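Local coordinates for Serine/threonine-protein kinase Tel1 (Chaetomium thermophilum, PDB 6SKY), which probably phosphorylates serine or threonine in [ST]-Q motifs, using ATP, to switch on checkpoint signalling after DNA damage, at residues 1670-1681 with 1793-1804. Numbering follows the deposited sequence.
Sequences SEEGLLNLIKSL and FAERAFPFVVHL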
ATOM      1  N   SER A1670      34.488  49.689   0.627  1.00 40.53           N
ATOM      2  CA  SER A1670      33.670  50.429  -0.320  1.00 40.53           C
ATOM      3  C   SER A1670      34.487  51.404  -1.149  1.00 40.53           C
ATOM      4  O   SER A1670      34.073  51.747  -2.259  1.00 40.53           O
ATOM      5  CB  SER A1670      32.572  51.182   0.415  1.00 40.53           C
ATOM      6  OG  SER A1670      31.749  50.288   1.126  1.00 40.53           O
ATOM      7  N   GLU A1671      35.633  51.861  -0.644  1.00 48.21           N
ATOM      8  CA  GLU A1671      36.471  52.751  -1.436  1.00 48.21           C
ATOM      9  C   GLU A1671      37.003  52.046  -2.670  1.00 48.21           C
ATOM     10  O   GLU A1671      37.018  52.623  -3.759  1.00 48.21           O
ATOM     11  CB  GLU A1671      37.624  53.290  -0.597  1.00 48.21           C
ATOM     12  CG  GLU A1671      37.202  54.195   0.534  1.00 48.21           C
ATOM     13  CD  GLU A1671      37.247  53.501   1.883  1.00 48.21           C
ATOM     14  OE1 GLU A1671      37.408  52.263   1.910  1.00 48.21           O
ATOM     15  OE2 GLU A1671      37.126  54.194   2.917  1.00 48.21           O
ATOM     16  N   GLU A1672      37.443  50.797  -2.526  1.00 52.38           N
ATOM     17  CA  GLU A1672      37.865  50.036  -3.693  1.00 52.38           C
ATOM     18  C   GLU A1672      36.708  49.803  -4.648  1.00 52.38           C
ATOM     19  O   GLU A1672      36.894  49.799  -5.867  1.00 52.38           O
ATOM     20  CB  GLU A1672      38.469  48.706  -3.269  1.00 52.38           C
ATOM     21  CG  GLU A1672      39.902  48.793  -2.817  1.00 52.38           C
ATOM     22  CD  GLU A1672      40.458  47.443  -2.442  1.00 52.38           C
ATOM     23  OE1 GLU A1672      39.670  46.579  -2.012  1.00 52.38           O
ATOM     24  OE2 GLU A1672      41.682  47.236  -2.586  1.00 52.38           O
ATOM     25  N   GLY A1673      35.504  49.613  -4.117  1.00 41.76           N
ATOM     26  CA  GLY A1673      34.359  49.418  -4.985  1.00 41.76           C
ATOM     27  C   GLY A1673      34.063  50.645  -5.817  1.00 41.76           C
ATOM     28  O   GLY A1673      33.837  50.555  -7.027  1.00 41.76           O
ATOM     29  N   LEU A1674      34.081  51.816  -5.183  1.00 39.32           N
ATOM     30  CA  LEU A1674      33.857  53.051  -5.923  1.00 39.32           C
ATOM     31  C   LEU A1674      34.989  53.329  -6.897  1.00 39.32           C
ATOM     32  O   LEU A1674      34.750  53.821  -8.002  1.00 39.32           O
ATOM     33  CB  LEU A1674      33.684  54.219  -4.968  1.00 39.32           C
ATOM     34  CG  LEU A1674      32.258  54.426  -4.499  1.00 39.32           C
ATOM     35  CD1 LEU A1674      32.180  55.692  -3.716  1.00 39.32           C
ATOM     36  CD2 LEU A1674      31.347  54.479  -5.685  1.00 39.32           C
ATOM     37  N   LEU A1675      36.227  53.022  -6.517  1.00 43.96           N
ATOM     38  CA  LEU A1675      37.336  53.247  -7.431  1.00 43.96           C
ATOM     39  C   LEU A1675      37.239  52.352  -8.652  1.00 43.96           C
ATOM     40  O   LEU A1675      37.539  52.789  -9.761  1.00 43.96           O
ATOM     41  CB  LEU A1675      38.665  53.035  -6.718  1.00 43.96           C
ATOM     42  CG  LEU A1675      39.020  54.164  -5.760  1.00 43.96           C
ATOM     43  CD1 LEU A1675      40.383  53.939  -5.176  1.00 43.96           C
ATOM     44  CD2 LEU A1675      38.960  55.478  -6.482  1.00 43.96           C
ATOM     45  N   ASN A1676      36.817  51.101  -8.480  1.00 43.15           N
ATOM     46  CA  ASN A1676      36.629  50.241  -9.642  1.00 43.15           C
ATOM     47  C   ASN A1676      35.476  50.721 -10.504  1.00 43.15           C
ATOM     48  O   ASN A1676      35.562  50.691 -11.737  1.00 43.15           O
ATOM     49  CB  ASN A1676      36.399  48.802  -9.203  1.00 43.15           C
ATOM     50  CG  ASN A1676      37.651  48.149  -8.706  1.00 43.15           C
ATOM     51  OD1 ASN A1676      38.672  48.798  -8.543  1.00 43.15           O
ATOM     52  ND2 ASN A1676      37.583  46.856  -8.458  1.00 43.15           N
ATOM     53  N   LEU A1677      34.390  51.177  -9.880  1.00 39.62           N
ATOM     54  CA  LEU A1677      33.274  51.696 -10.659  1.00 39.62           C
ATOM     55  C   LEU A1677      33.680  52.921 -11.462  1.00 39.62           C
ATOM     56  O   LEU A1677      33.232  53.099 -12.597  1.00 39.62           O
ATOM     57  CB  LEU A1677      32.105  52.034  -9.747  1.00 39.62           C
ATOM     58  CG  LEU A1677      31.155  50.898  -9.415  1.00 39.62           C
ATOM     59  CD1 LEU A1677      30.002  51.446  -8.644  1.00 39.62           C
ATOM     60  CD2 LEU A1677      30.680  50.259 -10.677  1.00 39.62           C
ATOM     61  N   ILE A1678      34.521  53.777 -10.892  1.00 39.83           N
ATOM     62  CA  ILE A1678      34.943  54.982 -11.596  1.00 39.83           C
ATOM     63  C   ILE A1678      35.977  54.651 -12.660  1.00 39.83           C
ATOM     64  O   ILE A1678      35.966  55.230 -13.747  1.00 39.83           O
ATOM     65  CB  ILE A1678      35.470  56.018 -10.594  1.00 39.83           C
ATOM     66  CG1 ILE A1678      34.327  56.553  -9.741  1.00 39.83           C
ATOM     67  CG2 ILE A1678      36.137  57.151 -11.308  1.00 39.83           C
ATOM     68  CD1 ILE A1678      34.778  57.428  -8.616  1.00 39.83           C
ATOM     69  N   LYS A1679      36.875  53.713 -12.376  1.00 43.32           N
ATOM     70  CA  LYS A1679      37.875  53.319 -13.355  1.00 43.32           C
ATOM     71  C   LYS A1679      37.234  52.690 -14.580  1.00 43.32           C
ATOM     72  O   LYS A1679      37.681  52.924 -15.706  1.00 43.32           O
ATOM     73  CB  LYS A1679      38.865  52.348 -12.727  1.00 43.32           C
ATOM     74  CG  LYS A1679      39.895  51.835 -13.687  1.00 43.32           C
ATOM     75  CD  LYS A1679      40.645  50.667 -13.098  1.00 43.32           C
ATOM     76  CE  LYS A1679      39.734  49.480 -12.913  1.00 43.32           C
ATOM     77  NZ  LYS A1679      40.445  48.340 -12.289  1.00 43.32           N
ATOM     78  N   SER A1680      36.188  51.887 -14.388  1.00 45.22           N
ATOM     79  CA  SER A1680      35.541  51.277 -15.540  1.00 45.22           C
ATOM     80  C   SER A1680      34.900  52.301 -16.463  1.00 45.22           C
ATOM     81  O   SER A1680      34.565  51.960 -17.599  1.00 45.22           O
ATOM     82  CB  SER A1680      34.489  50.276 -15.088  1.00 45.22           C
ATOM     83  OG  SER A1680      33.284  50.934 -14.760  1.00 45.22           O
ATOM     84  N   LEU A1681      34.726  53.541 -16.011  1.00 45.15           N
ATOM     85  CA  LEU A1681      34.148  54.583 -16.845  1.00 45.15           C
ATOM     86  C   LEU A1681      35.157  55.211 -17.791  1.00 45.15           C
ATOM     87  O   LEU A1681      34.755  55.844 -18.769  1.00 45.15           O
ATOM     88  CB  LEU A1681      33.545  55.673 -15.970  1.00 45.15           C
ATOM     89  CG  LEU A1681      32.034  55.757 -15.925  1.00 45.15           C
ATOM     90  CD1 LEU A1681      31.463  54.394 -15.666  1.00 45.15           C
ATOM     91  CD2 LEU A1681      31.638  56.720 -14.842  1.00 45.15           C
ATOM     92  N   PHE A1793      24.765  54.729 -13.278  1.00 39.39           N
ATOM     93  CA  PHE A1793      25.873  54.674 -12.338  1.00 39.39           C
ATOM     94  C   PHE A1793      25.393  54.705 -10.900  1.00 39.39           C
ATOM     95  O   PHE A1793      26.015  54.087 -10.030  1.00 39.39           O
ATOM     96  CB  PHE A1793      26.822  55.839 -12.596  1.00 39.39           C
ATOM     97  CG  PHE A1793      28.052  55.824 -11.751  1.00 39.39           C
ATOM     98  CD1 PHE A1793      29.131  55.050 -12.098  1.00 39.39           C
ATOM     99  CD2 PHE A1793      28.141  56.609 -10.630  1.00 39.39           C
ATOM    100  CE1 PHE A1793      30.261  55.045 -11.334  1.00 39.39           C
ATOM    101  CE2 PHE A1793      29.273  56.604  -9.865  1.00 39.39           C
ATOM    102  CZ  PHE A1793      30.331  55.821 -10.217  1.00 39.39           C
ATOM    103  N   ALA A1794      24.294  55.406 -10.636  1.00 40.14           N
ATOM    104  CA  ALA A1794      23.810  55.544  -9.270  1.00 40.14           C
ATOM    105  C   ALA A1794      23.323  54.217  -8.717  1.00 40.14           C
ATOM    106  O   ALA A1794      23.555  53.909  -7.547  1.00 40.14           O
ATOM    107  CB  ALA A1794      22.702  56.583  -9.213  1.00 40.14           C
ATOM    108  N   GLU A1795      22.653  53.414  -9.537  1.00 41.96           N
ATOM    109  CA  GLU A1795      22.218  52.108  -9.068  1.00 41.96           C
ATOM    110  C   GLU A1795      23.392  51.182  -8.797  1.00 41.96           C
ATOM    111  O   GLU A1795      23.318  50.346  -7.893  1.00 41.96           O
ATOM    112  CB  GLU A1795      21.272  51.472 -10.077  1.00 41.96           C
ATOM    113  CG  GLU A1795      19.903  52.109 -10.113  1.00 41.96           C
ATOM    114  CD  GLU A1795      19.836  53.308 -11.031  1.00 41.96           C
ATOM    115  OE1 GLU A1795      20.531  53.304 -12.068  1.00 41.96           O
ATOM    116  OE2 GLU A1795      19.083  54.256 -10.721  1.00 41.96           O
ATOM    117  N   ARG A1796      24.474  51.299  -9.561  1.00 41.07           N
ATOM    118  CA  ARG A1796      25.628  50.449  -9.311  1.00 41.07           C
ATOM    119  C   ARG A1796      26.431  50.920  -8.112  1.00 41.07           C
ATOM    120  O   ARG A1796      27.118  50.112  -7.484  1.00 41.07           O
ATOM    121  CB  ARG A1796      26.532  50.391 -10.543  1.00 41.07           C
ATOM    122  CG  ARG A1796      25.808  50.045 -11.816  1.00 41.07           C
ATOM    123  CD  ARG A1796      26.674  49.254 -12.773  1.00 41.07           C
ATOM    124  NE  ARG A1796      27.925  49.923 -13.110  1.00 41.07           N
ATOM    125  CZ  ARG A1796      28.047  50.877 -14.027  1.00 41.07           C
ATOM    126  NH1 ARG A1796      26.986  51.294 -14.700  1.00 41.07           N
ATOM    127  NH2 ARG A1796      29.231  51.424 -14.266  1.00 41.07           N
ATOM    128  N   ALA A1797      26.357  52.203  -7.776  1.00 34.14           N
ATOM    129  CA  ALA A1797      27.184  52.771  -6.725  1.00 34.14           C
ATOM    130  C   ALA A1797      26.432  53.039  -5.436  1.00 34.14           C
ATOM    131  O   ALA A1797      27.048  53.474  -4.466  1.00 34.14           O
ATOM    132  CB  ALA A1797      27.828  54.066  -7.210  1.00 34.14           C
ATOM    133  N   PHE A1798      25.129  52.797  -5.399  1.00 32.11           N
ATOM    134  CA  PHE A1798      24.332  53.139  -4.223  1.00 32.11           C
ATOM    135  C   PHE A1798      24.809  52.487  -2.930  1.00 32.11           C
ATOM    136  O   PHE A1798      24.950  53.203  -1.921  1.00 32.11           O
ATOM    137  CB  PHE A1798      22.871  52.801  -4.520  1.00 32.11           C
ATOM    138  CG  PHE A1798      21.909  53.413  -3.578  1.00 32.11           C
ATOM    139  CD1 PHE A1798      21.626  54.753  -3.648  1.00 32.11           C
ATOM    140  CD2 PHE A1798      21.272  52.649  -2.631  1.00 32.11           C
ATOM    141  CE1 PHE A1798      20.742  55.317  -2.789  1.00 32.11           C
ATOM    142  CE2 PHE A1798      20.385  53.213  -1.770  1.00 32.11           C
ATOM    143  CZ  PHE A1798      20.120  54.547  -1.849  1.00 32.11           C
ATOM    144  N   PRO A1799      25.060  51.173  -2.864  1.00 29.89           N
ATOM    145  CA  PRO A1799      25.486  50.596  -1.584  1.00 29.89           C
ATOM    146  C   PRO A1799      26.790  51.162  -1.071  1.00 29.89           C
ATOM    147  O   PRO A1799      26.932  51.384   0.134  1.00 29.89           O
ATOM    148  CB  PRO A1799      25.607  49.107  -1.911  1.00 29.89           C
ATOM    149  CG  PRO A1799      24.737  48.908  -3.038  1.00 29.89           C
ATOM    150  CD  PRO A1799      24.880  50.115  -3.868  1.00 29.89           C
ATOM    151  N   PHE A1800      27.754  51.399  -1.954  1.00 30.55           N
ATOM    152  CA  PHE A1800      29.038  51.925  -1.519  1.00 30.55           C
ATOM    153  C   PHE A1800      28.889  53.320  -0.939  1.00 30.55           C
ATOM    154  O   PHE A1800      29.524  53.655   0.062  1.00 30.55           O
ATOM    155  CB  PHE A1800      30.015  51.932  -2.684  1.00 30.55           C
ATOM    156  CG  PHE A1800      30.199  50.599  -3.321  1.00 30.55           C
ATOM    157  CD1 PHE A1800      30.657  49.531  -2.593  1.00 30.55           C
ATOM    158  CD2 PHE A1800      29.931  50.416  -4.647  1.00 30.55           C
ATOM    159  CE1 PHE A1800      30.829  48.314  -3.176  1.00 30.55           C
ATOM    160  CE2 PHE A1800      30.107  49.195  -5.225  1.00 30.55           C
ATOM    161  CZ  PHE A1800      30.557  48.148  -4.486  1.00 30.55           C
ATOM    162  N   VAL A1801      28.039  54.144  -1.545  1.00 30.20           N
ATOM    163  CA  VAL A1801      27.827  55.491  -1.037  1.00 30.20           C
ATOM    164  C   VAL A1801      27.161  55.443   0.326  1.00 30.20           C
ATOM    165  O   VAL A1801      27.582  56.132   1.265  1.00 30.20           O
ATOM    166  CB  VAL A1801      27.001  56.313  -2.037  1.00 30.20           C
ATOM    167  CG1 VAL A1801      26.702  57.672  -1.475  1.00 30.20           C
ATOM    168  CG2 VAL A1801      27.739  56.445  -3.338  1.00 30.20           C
ATOM    169  N   VAL A1802      26.101  54.643   0.456  1.00 28.06           N
ATOM    170  CA  VAL A1802      25.408  54.542   1.736  1.00 28.06           C
ATOM    171  C   VAL A1802      26.367  54.087   2.825  1.00 28.06           C
ATOM    172  O   VAL A1802      26.401  54.653   3.923  1.00 28.06           O
ATOM    173  CB  VAL A1802      24.206  53.596   1.622  1.00 28.06           C
ATOM    174  CG1 VAL A1802      23.655  53.311   2.977  1.00 28.06           C
ATOM    175  CG2 VAL A1802      23.151  54.207   0.764  1.00 28.06           C
ATOM    176  N   HIS A1803      27.173  53.066   2.535  1.00 27.09           N
ATOM    177  CA  HIS A1803      28.101  52.569   3.538  1.00 27.09           C
ATOM    178  C   HIS A1803      29.149  53.610   3.896  1.00 27.09           C
ATOM    179  O   HIS A1803      29.482  53.770   5.070  1.00 27.09           O
ATOM    180  CB  HIS A1803      28.774  51.294   3.056  1.00 27.09           C
ATOM    181  CG  HIS A1803      29.874  50.825   3.952  1.00 27.09           C
ATOM    182  ND1 HIS A1803      31.143  50.557   3.497  1.00 27.09           N
ATOM    183  CD2 HIS A1803      29.895  50.589   5.281  1.00 27.09           C
ATOM    184  CE1 HIS A1803      31.900  50.174   4.506  1.00 27.09           C
ATOM    185  NE2 HIS A1803      31.165  50.183   5.601  1.00 27.09           N
ATOM    186  N   LEU A1804      29.695  54.317   2.906  1.00 32.80           N
ATOM    187  CA  LEU A1804      30.722  55.310   3.202  1.00 32.80           C
ATOM    188  C   LEU A1804      30.178  56.422   4.084  1.00 32.80           C
ATOM    189  O   LEU A1804      30.841  56.849   5.034  1.00 32.80           O
ATOM    190  CB  LEU A1804      31.287  55.886   1.911  1.00 32.80           C
ATOM    191  CG  LEU A1804      32.342  55.049   1.204  1.00 32.80           C
ATOM    192  CD1 LEU A1804      32.612  55.614  -0.153  1.00 32.80           C
ATOM    193  CD2 LEU A1804      33.604  55.044   2.007  1.00 32.80           C
TER
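Helices 1670-1681 and 1793-1804 run roughly antiparallel, 150° between their directions, with axes 9.2 Å apart and Ser1670 facing Phe1800 at the nearest pair of CA atoms. Phe1800 enters as a knob among Ser1670, Gly1673, Leu1674 and Leu1677. Gly1673 has no side chain to hold the ring off, and its CA lies over one face in a CH-pi contact, 4.1 Å from the ring centroid. The opposing knob is Leu1677, set among Phe1793, Arg1796, Ala1797 and Phe1800: CD1 meets the edge of the Phe1800 ring and reaches the CB of Ala1797 at 3.7 Å, while CD2 lies against NE of the bent Arg1796 chain. This knobs-into-holes packing joins two helices of Tel1's alpha solenoid, well away from the kinase active site; helix 1657-1663 adds Leu1663 against both knobs. Phe1793, its CG anti to the backbone N (chi1 -176°), swings its ring across to Leu1677, Ile1678 and Leu1681, and the carbonyl O of Leu1677 meets its edge. At the other end, CD1 of Leu1674 touches CD1 of Leu1804 at 3.6 Å. Nearby, Ser1670 OG hydrogen-bonds ND1 of His1803 at the ring edge, and Tyr1848 OH gives the buried hydroxyl a second partner.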